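Local coordinates for DUF1076 domain-containing protein (Salmonella typhi, PDB 6IAI), which acts as a type III secretion effector, an E3/E4 ubiquitin ligase that binds diubiquitin, represented here by its N-terminal part, at residues 28-31 against 35-38; 50-55 against 80-85; 66-71 against 106-111. One frame throughout, in Å; residues are numbered along the deposited sequence.

Interaction 1 (28-31 against 35-38); sequences VAIT and RIDK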
loop_
_atom_site.group_PDB
_atom_site.type_symbol
_atom_site.label_atom_id
_atom_site.label_comp_id
_atom_site.label_asym_id
_atom_site.label_seq_id
_atom_site.Cartn_x
_atom_site.Cartn_y
_atom_site.Cartn_z
ATOM N N VAL A 28 -6.351 -6.627 6.803
ATOM C CA VAL A 28 -6.295 -7.009 5.394
ATOM C C VAL A 28 -6.361 -8.524 5.281
ATOM O O VAL A 28 -5.511 -9.242 5.826
ATOM C CB VAL A 28 -5.112 -6.379 4.617
ATOM C CG1 VAL A 28 -5.013 -6.933 3.200
ATOM C CG2 VAL A 28 -5.265 -4.880 4.566
ATOM N N ALA A 29 -7.415 -8.984 4.606
ATOM C CA ALA A 29 -7.699 -10.387 4.345
ATOM C C ALA A 29 -6.626 -11.000 3.473
ATOM O O ALA A 29 -6.195 -10.394 2.490
ATOM C CB ALA A 29 -9.055 -10.529 3.674
ATOM N N ILE A 30 -6.167 -12.185 3.878
ATOM C CA ILE A 30 -5.179 -12.978 3.161
ATOM C C ILE A 30 -5.858 -14.181 2.529
ATOM O O ILE A 30 -6.784 -14.755 3.115
ATOM C CB ILE A 30 -3.949 -13.323 4.043
ATOM C CG1 ILE A 30 -3.327 -12.038 4.584
ATOM C CG2 ILE A 30 -2.879 -14.130 3.312
ATOM C CD1 ILE A 30 -2.962 -10.863 3.507
ATOM N N THR A 31 -5.404 -14.512 1.305
ATOM C CA THR A 31 -5.804 -15.624 0.448
ATOM C C THR A 31 -4.952 -16.842 0.855
ATOM O O THR A 31 -3.839 -16.671 1.382
ATOM C CB THR A 31 -5.584 -15.217 -1.029
ATOM O OG1 THR A 31 -6.308 -14.019 -1.303
ATOM C CG2 THR A 31 -6.051 -16.265 -2.011
ATOM N N ARG A 35 -1.386 -14.219 -0.344
ATOM C CA ARG A 35 -1.534 -12.986 -1.083
ATOM C C ARG A 35 -2.668 -12.185 -0.492
ATOM O O ARG A 35 -3.534 -12.750 0.170
ATOM C CB ARG A 35 -1.830 -13.258 -2.579
ATOM C CG ARG A 35 -0.718 -13.918 -3.378
ATOM C CD ARG A 35 0.523 -13.062 -3.534
ATOM N NE ARG A 35 1.573 -13.758 -4.286
ATOM C CZ ARG A 35 2.465 -14.584 -3.748
ATOM N NH1 ARG A 35 2.457 -14.821 -2.445
ATOM N NH2 ARG A 35 3.379 -15.172 -4.509
ATOM N N ILE A 36 -2.683 -10.870 -0.744
ATOM C CA ILE A 36 -3.755 -10.008 -0.268
ATOM C C ILE A 36 -5.062 -10.347 -1.014
ATOM O O ILE A 36 -5.049 -10.653 -2.203
ATOM C CB ILE A 36 -3.387 -8.484 -0.334
ATOM C CG1 ILE A 36 -2.936 -8.043 -1.749
ATOM C CG2 ILE A 36 -2.345 -8.106 0.742
ATOM C CD1 ILE A 36 -3.206 -6.595 -2.119
ATOM N N ASP A 37 -6.170 -10.327 -0.308
ATOM C CA ASP A 37 -7.475 -10.524 -0.919
ATOM C C ASP A 37 -7.918 -9.133 -1.392
ATOM O O ASP A 37 -7.144 -8.177 -1.322
ATOM C CB ASP A 37 -8.478 -11.101 0.119
ATOM C CG ASP A 37 -9.637 -11.935 -0.417
ATOM O OD1 ASP A 37 -9.985 -11.781 -1.614
ATOM O OD2 ASP A 37 -10.228 -12.709 0.377
ATOM N N LYS A 38 -9.165 -9.013 -1.846
ATOM C CA LYS A 38 -9.728 -7.761 -2.309
ATOM C C LYS A 38 -9.931 -6.794 -1.112
ATOM O O LYS A 38 -10.569 -7.173 -0.131
ATOM C CB LYS A 38 -11.035 -8.069 -3.092
ATOM C CG LYS A 38 -11.953 -6.885 -3.432
ATOM C CD LYS A 38 -11.327 -5.822 -4.371
ATOM C CE LYS A 38 -12.340 -4.808 -4.857
ATOM N NZ LYS A 38 -13.107 -4.164 -3.742
#
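Ile30 and Ile36 sit opposite each other in a single antiparallel beta bridge, formed where the loop between strand 22-25 and helix 41-53 doubles back on itself. They make up a non-hydrogen-bonded pair, and the two backbone bonds lie at the flanking positions. Asp37 N gives its hydrogen to Ala29 O at 2.8 Å, tilted well out of the carbonyl plane. At the other end Thr31 N reaches Arg35 O, also at 2.8 Å, and here the approach is almost straight. Arg35 O is a busy acceptor: Thr31 OG1 adds a weak bond at 3.4 Å, and the Ile30 CA-H points at the same oxygen.

The side chains part to two sides of this short pairing. On one, Val28 CG1 lies against Ile36 CG2 at 3.8 Å, the two side chains crossing obliquely, and Ile30 brings its CD1 methyl to the same CG2 at 4.0 Å. The two torsions of Ile30 (chi1 -56°, chi2 -52°) together bring that delta methyl near the Ile36 backbone. On the other, Ala29 CB rests on Asp37 CB at 3.6 Å, a more exposed meeting, with Thr31 OG1 alongside the aspartate.

Further out, Val28 and Ile36 both lean on Leu63 of strand 59-63, which ties the apolar side of the bridge to the sheet. Helix 91-113 holds the second segment from another direction: Asn104 OD1 accepts Ile36 N, and Arg35 lies across Ile99, Glu100 and Asn104. Lys38 NZ forms a salt bridge with Glu41 at the start of helix 41-53. Just before it, Lys38 N gives its hydrogen to Asp37 OD1 at 2.9 Å, on the anti side of the carboxylate and about 31° out of its plane.

Interaction 2 (50-55 against 80-85); sequences TAIQNG and NTFKVS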
loop_
_atom_site.group_PDB
_atom_site.type_symbol
_atom_site.label_atom_id
_atom_site.label_comp_id
_atom_site.label_asym_id
_atom_site.label_seq_id
_atom_site.Cartn_x
_atom_site.Cartn_y
_atom_site.Cartn_z
ATOM N N THR A 50 -5.854 9.850 -1.501
ATOM C CA THR A 50 -4.595 10.273 -0.872
ATOM C C THR A 50 -3.477 10.413 -1.907
ATOM O O THR A 50 -2.746 11.409 -1.875
ATOM C CB THR A 50 -4.241 9.366 0.320
ATOM O OG1 THR A 50 -5.387 9.262 1.165
ATOM C CG2 THR A 50 -3.115 9.910 1.134
ATOM N N ALA A 51 -3.361 9.439 -2.845
ATOM C CA ALA A 51 -2.357 9.487 -3.909
ATOM C C ALA A 51 -2.631 10.698 -4.820
ATOM O O ALA A 51 -1.701 11.442 -5.132
ATOM C CB ALA A 51 -2.352 8.182 -4.692
ATOM N N ILE A 52 -3.913 10.943 -5.163
ATOM C CA ILE A 52 -4.317 12.087 -5.970
ATOM C C ILE A 52 -3.870 13.416 -5.306
ATOM O O ILE A 52 -3.190 14.224 -5.953
ATOM C CB ILE A 52 -5.842 12.056 -6.300
ATOM C CG1 ILE A 52 -6.154 10.966 -7.342
ATOM C CG2 ILE A 52 -6.302 13.435 -6.812
ATOM C CD1 ILE A 52 -7.571 10.483 -7.335
ATOM N N GLN A 53 -4.191 13.598 -4.004
ATOM C CA GLN A 53 -3.834 14.797 -3.231
ATOM C C GLN A 53 -2.327 15.045 -3.183
ATOM O O GLN A 53 -1.914 16.183 -2.948
ATOM C CB GLN A 53 -4.419 14.745 -1.802
ATOM C CG GLN A 53 -5.940 14.943 -1.709
ATOM C CD GLN A 53 -6.548 14.340 -0.438
ATOM O OE1 GLN A 53 -5.857 13.871 0.495
ATOM N NE2 GLN A 53 -7.869 14.244 -0.409
ATOM N N ASN A 54 -1.506 13.997 -3.430
ATOM C CA ASN A 54 -0.052 14.090 -3.397
ATOM C C ASN A 54 0.572 14.293 -4.807
ATOM O O ASN A 54 1.793 14.237 -4.971
ATOM C CB ASN A 54 0.518 12.881 -2.651
ATOM C CG ASN A 54 1.741 13.187 -1.804
ATOM O OD1 ASN A 54 1.767 14.117 -1.020
ATOM N ND2 ASN A 54 2.760 12.362 -1.877
ATOM N N GLY A 55 -0.297 14.564 -5.784
ATOM C CA GLY A 55 0.002 14.851 -7.187
ATOM C C GLY A 55 1.132 14.108 -7.854
ATOM O O GLY A 55 2.063 14.749 -8.349
ATOM N N ASN A 80 -5.869 9.814 -12.876
ATOM C CA ASN A 80 -6.476 8.728 -12.111
ATOM C C ASN A 80 -6.028 7.359 -12.608
ATOM O O ASN A 80 -6.843 6.466 -12.833
ATOM C CB ASN A 80 -8.005 8.865 -12.051
ATOM C CG ASN A 80 -8.475 10.203 -11.524
ATOM O OD1 ASN A 80 -7.708 10.992 -10.944
ATOM N ND2 ASN A 80 -9.743 10.514 -11.756
ATOM N N THR A 81 -4.713 7.212 -12.771
ATOM C CA THR A 81 -4.042 5.969 -13.104
ATOM C C THR A 81 -3.083 5.782 -11.948
ATOM O O THR A 81 -2.466 6.752 -11.526
ATOM C CB THR A 81 -3.375 5.999 -14.506
ATOM O OG1 THR A 81 -2.373 7.019 -14.572
ATOM C CG2 THR A 81 -4.368 6.189 -15.602
ATOM N N PHE A 82 -3.008 4.565 -11.386
ATOM C CA PHE A 82 -2.173 4.326 -10.198
ATOM C C PHE A 82 -1.126 3.278 -10.409
ATOM O O PHE A 82 -1.412 2.235 -10.993
ATOM C CB PHE A 82 -3.061 3.994 -8.963
ATOM C CG PHE A 82 -4.203 4.973 -8.792
ATOM C CD1 PHE A 82 -5.406 4.792 -9.474
ATOM C CD2 PHE A 82 -4.055 6.109 -8.003
ATOM C CE1 PHE A 82 -6.437 5.746 -9.386
ATOM C CE2 PHE A 82 -5.089 7.057 -7.906
ATOM C CZ PHE A 82 -6.270 6.872 -8.605
ATOM N N LYS A 83 0.079 3.558 -9.911
ATOM C CA LYS A 83 1.244 2.686 -9.948
ATOM C C LYS A 83 1.611 2.239 -8.527
ATOM O O LYS A 83 1.643 3.045 -7.604
ATOM C CB LYS A 83 2.458 3.408 -10.593
ATOM C CG LYS A 83 3.517 2.470 -11.167
ATOM C CD LYS A 83 3.052 1.754 -12.481
ATOM C CE LYS A 83 3.756 0.429 -12.735
ATOM N NZ LYS A 83 2.925 -0.506 -13.556
ATOM N N VAL A 84 1.941 0.940 -8.383
ATOM C CA VAL A 84 2.364 0.325 -7.129
ATOM C C VAL A 84 3.747 -0.234 -7.306
ATOM O O VAL A 84 3.985 -1.010 -8.224
ATOM C CB VAL A 84 1.360 -0.729 -6.556
ATOM C CG1 VAL A 84 1.840 -1.296 -5.218
ATOM C CG2 VAL A 84 -0.043 -0.138 -6.410
ATOM N N SER A 85 4.662 0.171 -6.425
ATOM C CA SER A 85 6.037 -0.322 -6.346
ATOM C C SER A 85 6.375 -0.582 -4.877
ATOM O O SER A 85 5.517 -0.436 -4.014
ATOM C CB SER A 85 7.024 0.667 -6.984
ATOM O OG SER A 85 6.949 1.982 -6.455
#
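Ala51 and Ile52, on the last turn of helix 41-53, pass the chain that leads into strand 83-85. The backbones stay well apart: Ala51 CA is 8.1 Å from Phe82 CA, and Ile52 CA is 7.3 Å from Asn80 CA. No hydrogen bond spans that distance, so side chains alone bridge it.

The Phe82 ring reaches across it. Its CG is anti to the carbonyl carbon (chi1 -48°), and the ring extends toward the helix and offers it an edge. Ile52 CD1 meets that edge near the ring plane, 4.0 Å from Phe82 CZ, while Ala51 CB lies by the same rim at 4.3 Å from Phe82 CD2.

This is helix-on-sheet packing in a two-layer alpha+beta arrangement, helices lying on one face of a mixed sheet, at the end where helix 41-53 finishes. Phe82 also touches Leu112 of helix 91-113, so the residue contacts both helices, and Ala51 reaches Val70 of strand 66-71.

Toward solvent the apolar patch gives way to an amide. The Asn80 side chain crosses that of Ile52 at a slant, OD1 lying 3.6 Å from Ile52 CD1, with no polar partner supplied by the helix segment.

Interaction 3 (66-71 against 106-111); sequences LLYEVS and IRLERQ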
loop_
_atom_site.group_PDB
_atom_site.type_symbol
_atom_site.label_atom_id
_atom_site.label_comp_id
_atom_site.label_asym_id
_atom_site.label_seq_id
_atom_site.Cartn_x
_atom_site.Cartn_y
_atom_site.Cartn_z
ATOM N N LEU A 66 3.968 -5.530 5.219
ATOM C CA LEU A 66 4.786 -5.025 4.118
ATOM C C LEU A 66 4.357 -3.623 3.689
ATOM O O LEU A 66 3.186 -3.254 3.840
ATOM C CB LEU A 66 4.819 -6.006 2.922
ATOM C CG LEU A 66 5.409 -7.417 3.182
ATOM C CD1 LEU A 66 5.000 -8.392 2.088
ATOM C CD2 LEU A 66 6.938 -7.373 3.390
ATOM N N LEU A 67 5.328 -2.836 3.188
ATOM C CA LEU A 67 5.151 -1.466 2.710
ATOM C C LEU A 67 5.142 -1.430 1.202
ATOM O O LEU A 67 6.020 -2.016 0.561
ATOM C CB LEU A 67 6.265 -0.513 3.194
ATOM C CG LEU A 67 6.540 -0.402 4.668
ATOM C CD1 LEU A 67 7.527 0.737 4.931
ATOM C CD2 LEU A 67 5.251 -0.228 5.460
ATOM N N TYR A 68 4.192 -0.656 0.650
ATOM C CA TYR A 68 3.970 -0.432 -0.776
ATOM C C TYR A 68 3.991 1.054 -1.053
ATOM O O TYR A 68 3.559 1.837 -0.226
ATOM C CB TYR A 68 2.624 -1.043 -1.197
ATOM C CG TYR A 68 2.557 -2.522 -0.863
ATOM C CD1 TYR A 68 2.193 -2.955 0.414
ATOM C CD2 TYR A 68 2.951 -3.486 -1.792
ATOM C CE1 TYR A 68 2.199 -4.309 0.748
ATOM C CE2 TYR A 68 2.942 -4.843 -1.474
ATOM C CZ TYR A 68 2.558 -5.250 -0.205
ATOM O OH TYR A 68 2.571 -6.576 0.120
ATOM N N GLU A 69 4.553 1.449 -2.193
ATOM C CA GLU A 69 4.612 2.836 -2.641
ATOM C C GLU A 69 3.573 3.016 -3.701
ATOM O O GLU A 69 3.500 2.194 -4.609
ATOM C CB GLU A 69 5.993 3.173 -3.172
ATOM C CG GLU A 69 7.081 2.992 -2.123
ATOM C CD GLU A 69 8.517 3.067 -2.605
ATOM O OE1 GLU A 69 8.802 2.658 -3.758
ATOM O OE2 GLU A 69 9.378 3.439 -1.774
ATOM N N VAL A 70 2.682 4.005 -3.536
ATOM C CA VAL A 70 1.632 4.234 -4.514
ATOM C C VAL A 70 1.609 5.707 -4.943
ATOM O O VAL A 70 1.814 6.615 -4.140
ATOM C CB VAL A 70 0.216 3.661 -4.176
ATOM C CG1 VAL A 70 0.156 2.760 -2.946
ATOM C CG2 VAL A 70 -0.920 4.649 -4.279
ATOM N N SER A 71 1.410 5.920 -6.243
ATOM C CA SER A 71 1.287 7.240 -6.844
ATOM C C SER A 71 0.237 7.226 -7.903
ATOM O O SER A 71 -0.042 6.180 -8.463
ATOM C CB SER A 71 2.622 7.742 -7.410
ATOM O OG SER A 71 3.412 6.728 -8.010
ATOM N N ILE A 106 1.268 -6.221 -7.464
ATOM C CA ILE A 106 0.493 -6.427 -8.695
ATOM C C ILE A 106 -0.991 -6.347 -8.379
ATOM O O ILE A 106 -1.745 -5.668 -9.082
ATOM C CB ILE A 106 0.838 -7.802 -9.392
ATOM C CG1 ILE A 106 2.283 -7.908 -9.946
ATOM C CG2 ILE A 106 -0.167 -8.152 -10.480
ATOM C CD1 ILE A 106 2.787 -6.812 -10.828
ATOM N N ARG A 107 -1.420 -7.074 -7.335
ATOM C CA ARG A 107 -2.825 -7.170 -6.908
ATOM C C ARG A 107 -3.364 -5.836 -6.463
ATOM O O ARG A 107 -4.468 -5.454 -6.880
ATOM C CB ARG A 107 -2.983 -8.224 -5.808
ATOM C CG ARG A 107 -2.985 -9.646 -6.351
ATOM C CD ARG A 107 -2.676 -10.649 -5.270
ATOM N NE ARG A 107 -2.350 -11.952 -5.846
ATOM C CZ ARG A 107 -3.215 -12.942 -5.990
ATOM N NH1 ARG A 107 -4.472 -12.805 -5.572
ATOM N NH2 ARG A 107 -2.832 -14.085 -6.546
ATOM N N LEU A 108 -2.574 -5.098 -5.659
ATOM C CA LEU A 108 -2.956 -3.765 -5.210
ATOM C C LEU A 108 -3.157 -2.825 -6.412
ATOM O O LEU A 108 -4.198 -2.166 -6.500
ATOM C CB LEU A 108 -1.953 -3.197 -4.172
ATOM C CG LEU A 108 -2.321 -1.840 -3.575
ATOM C CD1 LEU A 108 -3.714 -1.872 -2.921
ATOM C CD2 LEU A 108 -1.225 -1.331 -2.664
ATOM N N GLU A 109 -2.208 -2.831 -7.370
ATOM C CA GLU A 109 -2.300 -2.031 -8.612
ATOM C C GLU A 109 -3.558 -2.357 -9.412
ATOM O O GLU A 109 -4.308 -1.455 -9.789
ATOM C CB GLU A 109 -1.045 -2.223 -9.465
ATOM C CG GLU A 109 -0.802 -1.029 -10.363
ATOM C CD GLU A 109 0.470 -1.127 -11.156
ATOM O OE1 GLU A 109 1.548 -0.854 -10.581
ATOM O OE2 GLU A 109 0.396 -1.526 -12.339
ATOM N N ARG A 110 -3.826 -3.649 -9.581
ATOM C CA ARG A 110 -4.996 -4.162 -10.288
ATOM C C ARG A 110 -6.272 -3.674 -9.635
ATOM O O ARG A 110 -7.158 -3.206 -10.332
ATOM C CB ARG A 110 -4.927 -5.698 -10.338
ATOM C CG ARG A 110 -5.959 -6.366 -11.242
ATOM C CD ARG A 110 -5.692 -7.858 -11.333
ATOM N NE ARG A 110 -4.462 -8.167 -12.073
ATOM C CZ ARG A 110 -3.541 -9.054 -11.695
ATOM N NH1 ARG A 110 -3.689 -9.739 -10.564
ATOM N NH2 ARG A 110 -2.468 -9.265 -12.446
ATOM N N GLN A 111 -6.361 -3.725 -8.287
ATOM C CA GLN A 111 -7.552 -3.258 -7.558
ATOM C C GLN A 111 -7.727 -1.734 -7.624
ATOM O O GLN A 111 -8.857 -1.242 -7.727
ATOM C CB GLN A 111 -7.512 -3.721 -6.113
ATOM C CG GLN A 111 -7.554 -5.246 -5.933
ATOM C CD GLN A 111 -7.460 -5.558 -4.456
ATOM O OE1 GLN A 111 -8.184 -4.982 -3.630
ATOM N NE2 GLN A 111 -6.544 -6.451 -4.086
#
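Leu108 carries the apolar packing of helix 106-111 on strand 66-71, and it does so with a single methyl. Its CD2 lies 4.1 Å from Tyr68 CB and 4.3 Å from Val70 CG1, spanning two residues that point from the same face of the strand. CG of Leu108 stands anti to the backbone N (chi1 -176°), and with chi2 at 56° CD2 is directed at the strand. The other methyl, CD1, makes no close contact with the strand segment. Glu69, between the two inward residues, turns its CB away from the helix. The CA atoms of Tyr68 and Leu108 remain 8.9 Å apart, and Val70 CA is 8.5 Å from Glu109 CA, leaving a layer of side chains between the backbones. All three touching residues are buried, and Val84 of the neighbouring strand 83-85 touches both Leu108 and Tyr68.

The tyrosine ring is met by Leu108 CD2 obliquely, with Tyr68 CG the nearest ring atom at 4.4 Å. Tyr68 CG is itself anti to the carbonyl carbon (chi1 -57°), and the ring runs at a steep slant to the helix. Trp101 of helix 91-113 meets that ring edge-to-face, and the tyrosine hydroxyl makes a weak hydrogen bond with Asn104 ND2.

Polar bonds between these two segments are absent, but at the margin Glu109 uses both carboxylate oxygens on strand 83-85: OE1 accepts Val84 N, and OE2 forms a salt bridge with Lys83 NZ. Within the helix the usual backbone bonding continues, Arg110 N giving its hydrogen to Ile106 O at 2.9 Å.

This is helix-on-sheet packing, in the core of a two-layer alpha+beta arrangement whose two helices lie on one face of a mixed sheet.

Interaction 3 is the core contact, fully buried and purely apolar between its segments, whereas interactions 1 and 2 are partly buried and lie on opposite sides of the chain's centre, their centres about 21 Å apart. Interaction 1 alone has backbone hydrogen bonds between its segments, in a beta bridge within a loop; interactions 2 and 3 each set a helix against chain belonging to or leading into the sheet. Those two share the sheet directly: strands 66-71 and 83-85 are neighbours, with a probable backbone hydrogen bond between Ser85 O and Glu69 N. Helix 91-113 is a partner in interaction 3, packs against interaction 1 through Arg107 and Gln111, and touches Phe82 of interaction 2.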